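Local coordinates for protein Endonuclease/exonuclease/phosphatase (Beutenbergia cavernae DSM 12333, PDB 4RUW) that is of unknown function but belongs to the endonuclease/exonuclease/phosphatase family, joining a DNase I-like domain to an Ig-like domain and holding a zinc ion, at residues A198-S202 and Q216-V220; N237-T241 and N251-Q255; S256-H262 and A337-L341; H262-R268 and R294-A300. All blocks are in the same frame, centred on the assembly; numbering follows the deposited sequence.

Contact 1: A198-S202 and Q216-V220; sequences ATHLS and QLRIV
Gln-216 meets Ser-202 through both ends of its side-chain amide, a worked case of one flat group reading two atoms of a single partner. The extended glutamine chain (chi2 169°) carries the carboxamide past Leu-201, which runs in the opposite direction beside it. Ser-202 N donates to Gln-216 OE1 at 3.0 Å, almost straight and on a lone pair in the carbonyl plane. Gln-216 NE2 in turn donates a hydrogen bond to Ser-202 OG at 2.9 Å, with the hydroxyl oxygen tilted slightly from the amide plane. These two bonds fix the rotation of the amide, and further partners hold its nitrogen and the hydroxyl: NE2 also binds Pro-167 O, and OG accepts from Asn-168 ND2. Leu-201 CB lies 3.5 Å from the same OE1, so this polar oxygen sits against hydrocarbon as well.

The two segments belong to a beta-alpha-beta unit, in which helix 207-222 connects the parallel neighbours 192-200 and 230-233 and lies against their sheet. One residue further along that helix, Leu-217 CB receives Leu-201 CD1 at 4.3 Å. Val-220, a full turn on from Gln-216, offers its CG2 methyl to two residues of the other segment: Leu-201 CD2 at 4.4 Å and Thr-199 CG2 at 4.3 Å. Thr-199 thus shows the helix its methyl, while its hydroxyl is bonded to Ser-180 O on strand 179-188.

Contact 2: N237-T241 and N251-Q255; sequences NIWTT and NNLMQ
The carboxamide of Asn-251 and the indole of Trp-239 are inclined by 35°; Asn-251 ND2 lies obliquely to the ring and comes 3.6 Å from Trp-239 CB, the carbon that carries it. At the nitrogen end of the amide, Thr-241 O lies in the amide plane and takes a 3.0 Å bond from ND2 at 167°; seen from the acceptor, the donor stands well above the carbonyl plane of Thr-241. The second N-H of ND2 goes to a water, which also accepts from Trp-239 N. At the oxygen end, Asn-251 OD1 rests against Ile-238 CB at 3.4 Å.

Gln-255, one turn later, has its chain folded at chi2 (-79°), which carries CG and the amide across Thr-240, CG coming 3.3 Å from Thr-240 O, and brings NE2 to Trp-239 O for a weak bond of 3.4 Å. The apolar contact is between Ile-238 CG2 and the CE methyl of Met-254, present as selenomethionine, at 3.7 Å. Ile-238 CD1 lies instead against the amide nitrogen of Gln-255. Asn-252 OD1 comes within 3.3 Å of Thr-241 CA and accepts from Asp-242 N, the next residue of the loop.

The contact fastens the loop after strand 230-233 to the first turn of helix 251-260, within the DNase I-like domain. Asn-251, and weakly Gln-255, donate to loop carbonyls, while Asn-252 accepts from a loop N-H. With both protons of Asn-251 ND2 engaged, its amide orientation is well defined, and residues 237-241, which form no regular helix or strand, are bonded by side chains of the helix.

Contact 3: S256-H262 and A337-L341; sequences SWIAEDH and ARTVL
With chi1 at -62°, Thr-339 sets its OG1 opposite its own carbonyl carbon, and from there the hydroxyl donates to Ala-259 O at 2.8 Å; the methyl CG2 packs against the same carbonyl group. Leu-341, with a like first torsion (-60°), directs its two methyls to the helix. The Leu-341 and extended Glu-260 side chains cross at about a right angle, with Leu-341 CD1 3.3 Å from Glu-260 OE2, and Leu-341 CD2 lies 4.1 Å from Ser-256 CB.

This is an interface between domains: the last turn of helix 251-260 in the DNase I-like part faces strand 334-342, an outer strand of a sheet in the Ig-like part. The axes of residues 256-260 and 337-341 run nearly antiparallel, at 152°, and approach to 8.7 Å.

Where the helix ends, Ala-259 O is held by several donors. His-262 N and Thr-339 OG1 reach it from opposite faces of its plane, and Gln-352 NE2 of the adjacent strand adds another bond. The His-262 ring has Glu-260 O over the centre of one face. At its edge, a water 2.7 Å from His-262 ND1 donates a hydrogen bond to Thr-339 OG1. His-262 CE1 lies 3.4 Å from Ala-337 O.

Contact 4: H262-R268 and R294-A300; sequences HLADTWR and RIDYVFA
One edge of a mixed beta-sheet is formed here by antiparallel pairing of the short outer strand 264-265 with strand 296-300. Ala-264 and Ala-300 are the hydrogen-bonded pair, with Ala-264 N to Ala-300 O at 2.9 Å and Ala-300 N to Ala-264 O at 3.0 Å. Asp-265 and Phe-299 follow as the non-hydrogen-bonded pair, their side chains on one face of the sheet, where Asp-265 CB touches Phe-299 CE1 at 3.5 Å. Helix 251-260 covers this face, laying Gln-255 and Ile-258 on the phenyl ring.

As the chain leaves the strand for a weakly bonded helical turn, Thr-266 doubles its hold on Val-298 O: the backbone N donates from nearly straight ahead of the carbonyl, and OG1 donates at 2.7 Å, tilted from the carbonyl plane. Thr-266 CG2 reaches Ala-300 CB. Beyond it stand Met-326 and Leu-328 of the facing sheet, the two sheets making up the beta-sandwich of the DNase I-like fold.

The buried carboxylate of Asp-265 is met by Arg-294 in a salt bridge, the arginine chain bending at chi3 (70°) to present its guanidinium end-on. Arg-294 NH1 binds Asp-265 OD1 at 3.0 Å through the syn lone pair, and NH2 binds OD2 at 2.8 Å, with the two groups nearly coplanar. The edge of the Tyr-297 ring lies next to this carboxylate. A water donates to Asp-265 OD1 and accepts from Val-298 N. Trp-267 lies against the arginine, whose CD sits over the five-membered ring in a CH-pi contact, 4.2 Å from its centroid.

Helix 251-260 ties the set together: contact 2 uses its start, contact 3 its end, and the chain then passes through His-262, common to contacts 3 and 4, into strand 264-265. Contacts 2 and 4, centres 11 Å apart, meet where Tyr-297 OH lies 2.7 Å from Ile-238 O, a probable hydrogen bond. Contact 1 touches contact 2 through Leu-217 CD2 and Met-254 CB at 3.5 Å, and reaches the same sheet as contact 4. Contact 3 carries this framework across to the Ig-like domain, with its centre about 17 Å from that of contact 1. None of the four supplies a zinc ligand; these are His-98, Asp-100, His-107 and His-137.

Contact 1: A198-S202 and Q216-V220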
loop_
_atom_site.group_PDB
_atom_site.type_symbol
_atom_site.label_atom_id
_atom_site.label_comp_id
_atom_site.label_asym_id
_atom_site.label_seq_id
_atom_site.Cartn_x
_atom_site.Cartn_y
_atom_site.Cartn_z
ATOM N N ALA A 198 9.717 0.389 0.535
ATOM C CA ALA A 198 9.188 1.083 1.711
ATOM C C ALA A 198 9.174 2.576 1.445
ATOM O O ALA A 198 10.207 3.145 1.073
ATOM C CB ALA A 198 10.075 0.798 2.906
ATOM N N THR A 199 8.038 3.239 1.636
ATOM C CA THR A 199 8.026 4.674 1.435
ATOM C C THR A 199 6.963 5.364 2.279
ATOM O O THR A 199 6.236 4.723 3.058
ATOM C CB THR A 199 7.901 5.038 -0.074
ATOM O OG1 THR A 199 8.260 6.412 -0.278
ATOM C CG2 THR A 199 6.494 4.810 -0.579
ATOM N N HIS A 200 6.899 6.681 2.114
ATOM C CA HIS A 200 6.030 7.567 2.874
ATOM C C HIS A 200 5.956 8.825 2.001
ATOM O O HIS A 200 6.980 9.461 1.727
ATOM C CB HIS A 200 6.663 7.837 4.249
ATOM C CG HIS A 200 5.856 8.706 5.163
ATOM N ND1 HIS A 200 6.286 9.008 6.433
ATOM C CD2 HIS A 200 4.667 9.335 5.003
ATOM C CE1 HIS A 200 5.399 9.791 7.021
ATOM N NE2 HIS A 200 4.413 10.012 6.174
ATOM N N LEU A 201 4.769 9.144 1.493
ATOM C CA LEU A 201 4.623 10.274 0.575
ATOM C C LEU A 201 4.202 11.546 1.304
ATOM O O LEU A 201 3.795 11.486 2.470
ATOM C CB LEU A 201 3.600 9.948 -0.519
ATOM C CG LEU A 201 3.849 8.666 -1.312
ATOM C CD1 LEU A 201 2.823 8.548 -2.410
ATOM C CD2 LEU A 201 5.271 8.589 -1.861
ATOM N N SER A 202 4.258 12.684 0.619
ATOM C CA SER A 202 3.783 13.926 1.210
ATOM C C SER A 202 2.318 13.832 1.611
ATOM O O SER A 202 1.556 13.046 1.057
ATOM C CB SER A 202 3.924 15.076 0.221
ATOM O OG SER A 202 5.274 15.389 -0.039
ATOM N N GLN A 216 5.915 12.022 -6.861
ATOM C CA GLN A 216 6.567 11.042 -6.004
ATOM C C GLN A 216 6.103 9.642 -6.360
ATOM O O GLN A 216 6.911 8.721 -6.499
ATOM C CB GLN A 216 6.252 11.344 -4.539
ATOM C CG GLN A 216 6.814 12.663 -4.066
ATOM C CD GLN A 216 6.292 13.096 -2.708
ATOM O OE1 GLN A 216 5.394 12.479 -2.120
ATOM N NE2 GLN A 216 6.872 14.170 -2.191
ATOM N N LEU A 217 4.794 9.473 -6.492
ATOM C CA LEU A 217 4.252 8.161 -6.798
ATOM C C LEU A 217 4.734 7.628 -8.150
ATOM O O LEU A 217 4.998 6.435 -8.287
ATOM C CB LEU A 217 2.730 8.167 -6.713
ATOM C CG LEU A 217 2.044 6.817 -6.937
ATOM C CD1 LEU A 217 2.446 5.780 -5.885
ATOM C CD2 LEU A 217 0.549 7.006 -6.966
ATOM N N ARG A 218 4.820 8.500 -9.155
ATOM C CA ARG A 218 5.364 8.106 -10.458
ATOM C C ARG A 218 6.722 7.461 -10.288
ATOM O O ARG A 218 7.003 6.408 -10.857
ATOM C CB ARG A 218 5.525 9.316 -11.366
ATOM C CG ARG A 218 4.235 9.846 -11.910
ATOM C CD ARG A 218 3.648 8.970 -13.009
ATOM N NE ARG A 218 2.891 9.794 -13.953
ATOM C CZ ARG A 218 1.934 9.329 -14.754
ATOM N NH1 ARG A 218 1.273 10.151 -15.566
ATOM N NH2 ARG A 218 1.617 8.040 -14.734
ATOM N N ILE A 219 7.580 8.118 -9.522
ATOM C CA ILE A 219 8.944 7.630 -9.333
ATOM C C ILE A 219 8.924 6.294 -8.583
ATOM O O ILE A 219 9.603 5.342 -8.968
ATOM C CB ILE A 219 9.801 8.660 -8.600
ATOM C CG1 ILE A 219 10.019 9.870 -9.504
ATOM C CG2 ILE A 219 11.142 8.064 -8.191
ATOM C CD1 ILE A 219 10.463 11.100 -8.780
ATOM N N VAL A 220 8.120 6.210 -7.533
ATOM C CA VAL A 220 8.004 4.962 -6.787
ATOM C C VAL A 220 7.577 3.817 -7.708
ATOM O O VAL A 220 8.204 2.751 -7.739
ATOM C CB VAL A 220 7.011 5.110 -5.630
ATOM C CG1 VAL A 220 6.672 3.763 -5.026
ATOM C CG2 VAL A 220 7.580 6.050 -4.582
#

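Contact 2: N237-T241 and N251-Q255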
loop_
_atom_site.group_PDB
_atom_site.type_symbol
_atom_site.label_atom_id
_atom_site.label_comp_id
_atom_site.label_asym_id
_atom_site.label_seq_id
_atom_site.Cartn_x
_atom_site.Cartn_y
_atom_site.Cartn_z
ATOM N N ASN A 237 -0.394 8.341 2.226
ATOM C CA ASN A 237 -1.058 9.618 2.489
ATOM C C ASN A 237 -2.148 9.965 1.478
ATOM O O ASN A 237 -2.487 11.138 1.295
ATOM C CB ASN A 237 -0.037 10.761 2.589
ATOM C CG ASN A 237 0.306 11.112 4.017
ATOM O OD1 ASN A 237 -0.569 11.156 4.884
ATOM N ND2 ASN A 237 1.584 11.380 4.273
ATOM N N ILE A 238 -2.688 8.942 0.821
ATOM C CA ILE A 238 -3.797 9.121 -0.104
ATOM C C ILE A 238 -4.898 8.140 0.243
ATOM O O ILE A 238 -4.617 7.004 0.628
ATOM C CB ILE A 238 -3.358 8.930 -1.591
ATOM C CG1 ILE A 238 -2.812 7.516 -1.844
ATOM C CG2 ILE A 238 -2.354 9.997 -1.981
ATOM C CD1 ILE A 238 -2.506 7.241 -3.317
ATOM N N TRP A 239 -6.146 8.581 0.126
ATOM C CA TRP A 239 -7.264 7.652 0.110
ATOM C C TRP A 239 -7.270 6.927 -1.235
ATOM O O TRP A 239 -6.519 7.279 -2.148
ATOM C CB TRP A 239 -8.587 8.385 0.205
ATOM C CG TRP A 239 -8.858 9.202 1.424
ATOM C CD1 TRP A 239 -8.021 9.478 2.474
ATOM C CD2 TRP A 239 -10.100 9.841 1.713
ATOM N NE1 TRP A 239 -8.685 10.268 3.401
ATOM C CE2 TRP A 239 -9.961 10.500 2.949
ATOM C CE3 TRP A 239 -11.319 9.924 1.030
ATOM C CZ2 TRP A 239 -10.998 11.235 3.520
ATOM C CZ3 TRP A 239 -12.343 10.647 1.589
ATOM C CH2 TRP A 239 -12.179 11.299 2.823
ATOM N N THR A 240 -8.149 5.944 -1.385
ATOM C CA THR A 240 -8.309 5.308 -2.684
ATOM C C THR A 240 -9.171 6.130 -3.642
ATOM O O THR A 240 -9.093 5.929 -4.858
ATOM C CB THR A 240 -8.895 3.894 -2.580
ATOM O OG1 THR A 240 -10.154 3.965 -1.910
ATOM C CG2 THR A 240 -7.957 2.973 -1.818
ATOM N N THR A 241 -9.975 7.050 -3.108
ATOM C CA THR A 241 -10.859 7.863 -3.939
ATOM C C THR A 241 -10.697 9.340 -3.589
ATOM O O THR A 241 -10.248 9.688 -2.490
ATOM C CB THR A 241 -12.344 7.479 -3.773
ATOM O OG1 THR A 241 -12.718 7.570 -2.391
ATOM C CG2 THR A 241 -12.612 6.082 -4.305
ATOM N N ASN A 251 -6.797 11.256 -6.034
ATOM C CA ASN A 251 -6.635 9.889 -5.576
ATOM C C ASN A 251 -7.079 8.838 -6.580
ATOM O O ASN A 251 -6.395 7.835 -6.759
ATOM C CB ASN A 251 -7.350 9.704 -4.246
ATOM C CG ASN A 251 -6.755 10.566 -3.156
ATOM O OD1 ASN A 251 -5.581 10.928 -3.206
ATOM N ND2 ASN A 251 -7.562 10.889 -2.155
ATOM N N ASN A 252 -8.223 9.035 -7.231
ATOM C CA ASN A 252 -8.640 8.055 -8.240
ATOM C C ASN A 252 -7.583 7.893 -9.329
ATOM O O ASN A 252 -7.273 6.778 -9.749
ATOM C CB ASN A 252 -9.986 8.415 -8.867
ATOM C CG ASN A 252 -11.151 8.082 -7.964
ATOM O OD1 ASN A 252 -11.429 8.804 -7.010
ATOM N ND2 ASN A 252 -11.828 6.970 -8.242
ATOM N N LEU A 253 -7.022 9.007 -9.779
ATOM C CA LEU A 253 -5.974 8.977 -10.781
ATOM C C LEU A 253 -4.760 8.177 -10.283
ATOM O O LEU A 253 -4.284 7.260 -10.951
ATOM C CB LEU A 253 -5.574 10.405 -11.148
ATOM C CG LEU A 253 -4.470 10.551 -12.192
ATOM C CD1 LEU A 253 -4.896 9.966 -13.534
ATOM C CD2 LEU A 253 -4.080 12.016 -12.331
HETATM N N MSE A 254 -4.275 8.495 -9.089
HETATM C CA MSE A 254 -3.111 7.800 -8.563
HETATM C C MSE A 254 -3.369 6.306 -8.387
HETATM O O MSE A 254 -2.502 5.481 -8.688
HETATM C CB MSE A 254 -2.651 8.453 -7.257
HETATM C CG MSE A 254 -1.878 9.756 -7.491
HETATM SE SE MSE A 254 -1.060 10.531 -5.902
HETATM C CE MSE A 254 -2.544 11.668 -5.331
ATOM N N GLN A 255 -4.553 5.948 -7.898
ATOM C CA GLN A 255 -4.863 4.531 -7.738
ATOM C C GLN A 255 -4.918 3.804 -9.084
ATOM O O GLN A 255 -4.531 2.638 -9.174
ATOM C CB GLN A 255 -6.151 4.336 -6.935
ATOM C CG GLN A 255 -6.061 4.880 -5.513
ATOM C CD GLN A 255 -5.328 3.958 -4.549
ATOM O OE1 GLN A 255 -5.174 2.760 -4.803
ATOM N NE2 GLN A 255 -4.904 4.511 -3.412
HETATM O O HOH W 1 -6.125 11.722 0.226
#

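Contact 3: S256-H262 and A337-L341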
loop_
_atom_site.group_PDB
_atom_site.type_symbol
_atom_site.label_atom_id
_atom_site.label_comp_id
_atom_site.label_asym_id
_atom_site.label_seq_id
_atom_site.Cartn_x
_atom_site.Cartn_y
_atom_site.Cartn_z
ATOM N N SER A 256 -5.374 4.483 -10.135
ATOM C CA SER A 256 -5.384 3.867 -11.454
ATOM C C SER A 256 -3.956 3.559 -11.910
ATOM O O SER A 256 -3.717 2.524 -12.515
ATOM C CB SER A 256 -6.127 4.729 -12.484
ATOM O OG SER A 256 -5.369 5.842 -12.940
ATOM N N TRP A 257 -3.007 4.436 -11.596
ATOM C CA TRP A 257 -1.610 4.194 -11.961
ATOM C C TRP A 257 -1.062 2.967 -11.248
ATOM O O TRP A 257 -0.331 2.164 -11.824
ATOM C CB TRP A 257 -0.730 5.377 -11.584
ATOM C CG TRP A 257 -1.010 6.657 -12.283
ATOM C CD1 TRP A 257 -1.791 6.855 -13.382
ATOM C CD2 TRP A 257 -0.503 7.940 -11.910
ATOM N NE1 TRP A 257 -1.791 8.193 -13.723
ATOM C CE2 TRP A 257 -1.007 8.876 -12.833
ATOM C CE3 TRP A 257 0.346 8.385 -10.892
ATOM C CZ2 TRP A 257 -0.695 10.232 -12.761
ATOM C CZ3 TRP A 257 0.656 9.733 -10.826
ATOM C CH2 TRP A 257 0.132 10.640 -11.749
ATOM N N ILE A 258 -1.394 2.829 -9.973
ATOM C CA ILE A 258 -0.905 1.695 -9.196
ATOM C C ILE A 258 -1.466 0.389 -9.771
ATOM O O ILE A 258 -0.738 -0.591 -9.965
ATOM C CB ILE A 258 -1.268 1.833 -7.699
ATOM C CG1 ILE A 258 -0.647 3.103 -7.104
ATOM C CG2 ILE A 258 -0.808 0.619 -6.934
ATOM C CD1 ILE A 258 -1.175 3.461 -5.714
ATOM N N ALA A 259 -2.764 0.385 -10.060
ATOM C CA ALA A 259 -3.399 -0.801 -10.612
ATOM C C ALA A 259 -2.818 -1.151 -11.985
ATOM O O ALA A 259 -2.592 -2.324 -12.282
ATOM C CB ALA A 259 -4.903 -0.603 -10.693
ATOM N N GLU A 260 -2.553 -0.085 -12.906
ATOM C CA GLU A 260 -1.962 -0.281 -14.240
ATOM C C GLU A 260 -0.617 -0.960 -14.156
ATOM O O GLU A 260 -0.205 -1.668 -15.071
ATOM C CB GLU A 260 -1.717 1.061 -14.947
ATOM C CG GLU A 260 -2.919 1.882 -15.351
ATOM C CD GLU A 260 -2.506 3.212 -15.971
ATOM O OE1 GLU A 260 -1.312 3.564 -15.910
ATOM O OE2 GLU A 260 -3.371 3.902 -16.545
ATOM N N ASP A 261 0.073 -0.738 -12.990
ATOM C CA ASP A 261 1.396 -1.312 -12.795
ATOM C C ASP A 261 1.388 -2.694 -12.149
ATOM O O ASP A 261 2.424 -3.177 -11.681
ATOM C CB ASP A 261 2.277 -0.345 -12.021
ATOM C CG ASP A 261 2.945 0.661 -12.929
ATOM O OD1 ASP A 261 2.618 0.682 -14.137
ATOM O OD2 ASP A 261 3.798 1.427 -12.443
ATOM N N HIS A 262 0.212 -3.320 -12.136
ATOM C CA HIS A 262 0.042 -4.718 -11.734
ATOM C C HIS A 262 0.170 -4.910 -10.237
ATOM O O HIS A 262 0.488 -6.001 -9.783
ATOM C CB HIS A 262 1.023 -5.656 -12.453
ATOM C CG HIS A 262 1.138 -5.391 -13.916
ATOM N ND1 HIS A 262 0.132 -5.705 -14.809
ATOM C CD2 HIS A 262 2.123 -4.826 -14.649
ATOM C CE1 HIS A 262 0.503 -5.357 -16.025
ATOM N NE2 HIS A 262 1.709 -4.819 -15.959
ATOM N N ALA A 337 -0.323 -11.236 -16.705
ATOM C CA ALA A 337 -0.921 -10.314 -15.753
ATOM C C ALA A 337 -1.345 -9.077 -16.520
ATOM O O ALA A 337 -0.514 -8.427 -17.162
ATOM C CB ALA A 337 0.072 -9.953 -14.647
ATOM N N ARG A 338 -2.636 -8.758 -16.480
ATOM C CA ARG A 338 -3.147 -7.616 -17.217
ATOM C C ARG A 338 -4.174 -6.848 -16.402
ATOM O O ARG A 338 -5.014 -7.434 -15.714
ATOM C CB ARG A 338 -3.761 -8.057 -18.550
ATOM C CG ARG A 338 -4.233 -6.889 -19.418
ATOM C CD ARG A 338 -4.447 -7.308 -20.863
ATOM N NE ARG A 338 -3.198 -7.735 -21.481
ATOM C CZ ARG A 338 -2.380 -6.929 -22.149
ATOM N NH1 ARG A 338 -1.263 -7.405 -22.669
ATOM N NH2 ARG A 338 -2.680 -5.645 -22.295
ATOM N N THR A 339 -4.097 -5.527 -16.489
ATOM C CA THR A 339 -5.078 -4.633 -15.898
ATOM C C THR A 339 -5.836 -3.917 -17.000
ATOM O O THR A 339 -5.236 -3.418 -17.954
ATOM C CB THR A 339 -4.394 -3.572 -15.038
ATOM O OG1 THR A 339 -3.712 -4.219 -13.963
ATOM C CG2 THR A 339 -5.408 -2.583 -14.468
ATOM N N VAL A 340 -7.157 -3.896 -16.883
ATOM C CA VAL A 340 -7.973 -3.048 -17.736
ATOM C C VAL A 340 -8.744 -2.101 -16.819
ATOM O O VAL A 340 -9.476 -2.538 -15.930
ATOM C CB VAL A 340 -8.930 -3.865 -18.634
ATOM C CG1 VAL A 340 -9.733 -2.931 -19.520
ATOM C CG2 VAL A 340 -8.136 -4.860 -19.479
ATOM N N LEU A 341 -8.530 -0.802 -16.997
ATOM C CA LEU A 341 -9.203 0.199 -16.181
ATOM C C LEU A 341 -10.650 0.347 -16.616
ATOM O O LEU A 341 -10.986 0.081 -17.771
ATOM C CB LEU A 341 -8.491 1.544 -16.281
ATOM C CG LEU A 341 -7.033 1.571 -15.819
ATOM C CD1 LEU A 341 -6.447 2.944 -16.060
ATOM C CD2 LEU A 341 -6.941 1.205 -14.348
HETATM O O HOH W 2 -2.221 -6.565 -13.731
#

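Contact 4: H262-R268 and R294-A300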
loop_
_atom_site.group_PDB
_atom_site.type_symbol
_atom_site.label_atom_id
_atom_site.label_comp_id
_atom_site.label_asym_id
_atom_site.label_seq_id
_atom_site.Cartn_x
_atom_site.Cartn_y
_atom_site.Cartn_z
ATOM N N HIS A 262 0.212 -3.320 -12.136
ATOM C CA HIS A 262 0.042 -4.718 -11.734
ATOM C C HIS A 262 0.170 -4.910 -10.237
ATOM O O HIS A 262 0.488 -6.001 -9.783
ATOM C CB HIS A 262 1.023 -5.656 -12.453
ATOM C CG HIS A 262 1.138 -5.391 -13.916
ATOM N ND1 HIS A 262 0.132 -5.705 -14.809
ATOM C CD2 HIS A 262 2.123 -4.826 -14.649
ATOM C CE1 HIS A 262 0.503 -5.357 -16.025
ATOM N NE2 HIS A 262 1.709 -4.819 -15.959
ATOM N N LEU A 263 -0.086 -3.859 -9.470
ATOM C CA LEU A 263 -0.036 -3.969 -8.020
ATOM C C LEU A 263 -1.444 -4.086 -7.463
ATOM O O LEU A 263 -2.334 -3.357 -7.886
ATOM C CB LEU A 263 0.675 -2.754 -7.416
ATOM C CG LEU A 263 2.183 -2.714 -7.661
ATOM C CD1 LEU A 263 2.771 -1.371 -7.309
ATOM C CD2 LEU A 263 2.851 -3.795 -6.815
ATOM N N ALA A 264 -1.632 -4.993 -6.506
ATOM C CA ALA A 264 -2.926 -5.206 -5.865
ATOM C C ALA A 264 -2.884 -4.642 -4.453
ATOM O O ALA A 264 -1.920 -4.870 -3.716
ATOM C CB ALA A 264 -3.252 -6.689 -5.824
ATOM N N ASP A 265 -3.929 -3.902 -4.089
ATOM C CA ASP A 265 -4.109 -3.367 -2.752
ATOM C C ASP A 265 -4.537 -4.546 -1.887
ATOM O O ASP A 265 -5.681 -5.000 -1.968
ATOM C CB ASP A 265 -5.197 -2.293 -2.834
ATOM C CG ASP A 265 -5.530 -1.643 -1.497
ATOM O OD1 ASP A 265 -5.181 -2.171 -0.413
ATOM O OD2 ASP A 265 -6.193 -0.584 -1.553
ATOM N N THR A 266 -3.612 -5.069 -1.088
ATOM C CA THR A 266 -3.859 -6.363 -0.470
ATOM C C THR A 266 -5.023 -6.332 0.522
ATOM O O THR A 266 -5.841 -7.245 0.530
ATOM C CB THR A 266 -2.594 -6.977 0.168
ATOM O OG1 THR A 266 -2.117 -6.143 1.227
ATOM C CG2 THR A 266 -1.496 -7.173 -0.897
ATOM N N TRP A 267 -5.119 -5.266 1.318
ATOM C CA TRP A 267 -6.223 -5.148 2.259
ATOM C C TRP A 267 -7.564 -5.313 1.554
ATOM O O TRP A 267 -8.443 -6.053 2.002
ATOM C CB TRP A 267 -6.188 -3.785 2.953
ATOM C CG TRP A 267 -7.312 -3.640 3.947
ATOM C CD1 TRP A 267 -8.584 -3.181 3.703
ATOM C CD2 TRP A 267 -7.271 -3.995 5.337
ATOM N NE1 TRP A 267 -9.326 -3.221 4.865
ATOM C CE2 TRP A 267 -8.547 -3.716 5.875
ATOM C CE3 TRP A 267 -6.275 -4.505 6.175
ATOM C CZ2 TRP A 267 -8.850 -3.951 7.215
ATOM C CZ3 TRP A 267 -6.578 -4.719 7.506
ATOM C CH2 TRP A 267 -7.850 -4.442 8.014
ATOM N N ARG A 268 -7.715 -4.612 0.436
ATOM C CA ARG A 268 -8.973 -4.544 -0.274
ATOM C C ARG A 268 -9.350 -5.866 -0.952
ATOM O O ARG A 268 -10.505 -6.065 -1.313
ATOM C CB ARG A 268 -8.841 -3.414 -1.286
ATOM C CG ARG A 268 -10.075 -2.977 -1.983
ATOM C CD ARG A 268 -9.716 -1.795 -2.869
ATOM N NE ARG A 268 -10.917 -1.166 -3.363
ATOM C CZ ARG A 268 -10.958 0.053 -3.881
ATOM N NH1 ARG A 268 -9.843 0.777 -4.001
ATOM N NH2 ARG A 268 -12.120 0.527 -4.300
ATOM N N ARG A 294 -8.057 5.353 5.284
ATOM C CA ARG A 294 -7.112 4.257 5.139
ATOM C C ARG A 294 -6.036 4.772 4.198
ATOM O O ARG A 294 -6.287 4.942 2.998
ATOM C CB ARG A 294 -7.814 3.030 4.555
ATOM C CG ARG A 294 -6.918 1.806 4.422
ATOM C CD ARG A 294 -7.703 0.584 3.995
ATOM N NE ARG A 294 -8.167 0.673 2.610
ATOM C CZ ARG A 294 -7.530 0.132 1.572
ATOM N NH1 ARG A 294 -6.391 -0.533 1.749
ATOM N NH2 ARG A 294 -8.036 0.249 0.348
ATOM N N ILE A 295 -4.855 5.053 4.746
ATOM C CA ILE A 295 -3.801 5.724 3.986
ATOM C C ILE A 295 -2.461 5.004 4.091
ATOM O O ILE A 295 -1.471 5.453 3.496
ATOM C CB ILE A 295 -3.654 7.219 4.397
ATOM C CG1 ILE A 295 -3.292 7.350 5.878
ATOM C CG2 ILE A 295 -4.922 8.014 4.060
ATOM C CD1 ILE A 295 -2.948 8.772 6.289
ATOM N N ASP A 296 -2.428 3.907 4.844
ATOM C CA ASP A 296 -1.259 3.040 4.955
ATOM C C ASP A 296 -1.617 1.759 4.217
ATOM O O ASP A 296 -2.681 1.198 4.453
ATOM C CB ASP A 296 -0.982 2.714 6.416
ATOM C CG ASP A 296 -0.592 3.936 7.240
ATOM O OD1 ASP A 296 -1.484 4.657 7.745
ATOM O OD2 ASP A 296 0.624 4.161 7.426
ATOM N N TYR A 297 -0.741 1.320 3.311
ATOM C CA TYR A 297 -1.070 0.248 2.389
ATOM C C TYR A 297 0.027 -0.804 2.314
ATOM O O TYR A 297 1.211 -0.513 2.531
ATOM C CB TYR A 297 -1.218 0.806 0.970
ATOM C CG TYR A 297 -2.341 1.785 0.739
ATOM C CD1 TYR A 297 -3.561 1.362 0.230
ATOM C CD2 TYR A 297 -2.168 3.138 0.979
ATOM C CE1 TYR A 297 -4.581 2.252 -0.018
ATOM C CE2 TYR A 297 -3.182 4.040 0.731
ATOM C CZ TYR A 297 -4.391 3.590 0.236
ATOM O OH TYR A 297 -5.411 4.468 -0.037
ATOM N N VAL A 298 -0.373 -2.014 1.931
ATOM C CA VAL A 298 0.546 -3.025 1.426
ATOM C C VAL A 298 0.052 -3.434 0.048
ATOM O O VAL A 298 -1.039 -3.998 -0.078
ATOM C CB VAL A 298 0.632 -4.256 2.364
ATOM C CG1 VAL A 298 1.557 -5.304 1.757
ATOM C CG2 VAL A 298 1.103 -3.831 3.743
ATOM N N PHE A 299 0.837 -3.120 -0.976
ATOM C CA PHE A 299 0.559 -3.540 -2.344
ATOM C C PHE A 299 1.464 -4.711 -2.697
ATOM O O PHE A 299 2.619 -4.756 -2.263
ATOM C CB PHE A 299 0.809 -2.389 -3.326
ATOM C CG PHE A 299 -0.274 -1.345 -3.326
ATOM C CD1 PHE A 299 -1.394 -1.500 -4.136
ATOM C CD2 PHE A 299 -0.181 -0.211 -2.531
ATOM C CE1 PHE A 299 -2.404 -0.557 -4.154
ATOM C CE2 PHE A 299 -1.198 0.742 -2.545
ATOM C CZ PHE A 299 -2.310 0.559 -3.351
ATOM N N ALA A 300 0.947 -5.656 -3.478
ATOM C CA ALA A 300 1.728 -6.837 -3.853
ATOM C C ALA A 300 1.646 -7.070 -5.359
ATOM O O ALA A 300 0.647 -6.732 -5.995
ATOM C CB ALA A 300 1.259 -8.073 -3.093
HETATM O O HOH W 3 -0.824 -7.888 -8.225
HETATM O O HOH W 4 -3.313 -2.437 1.750
#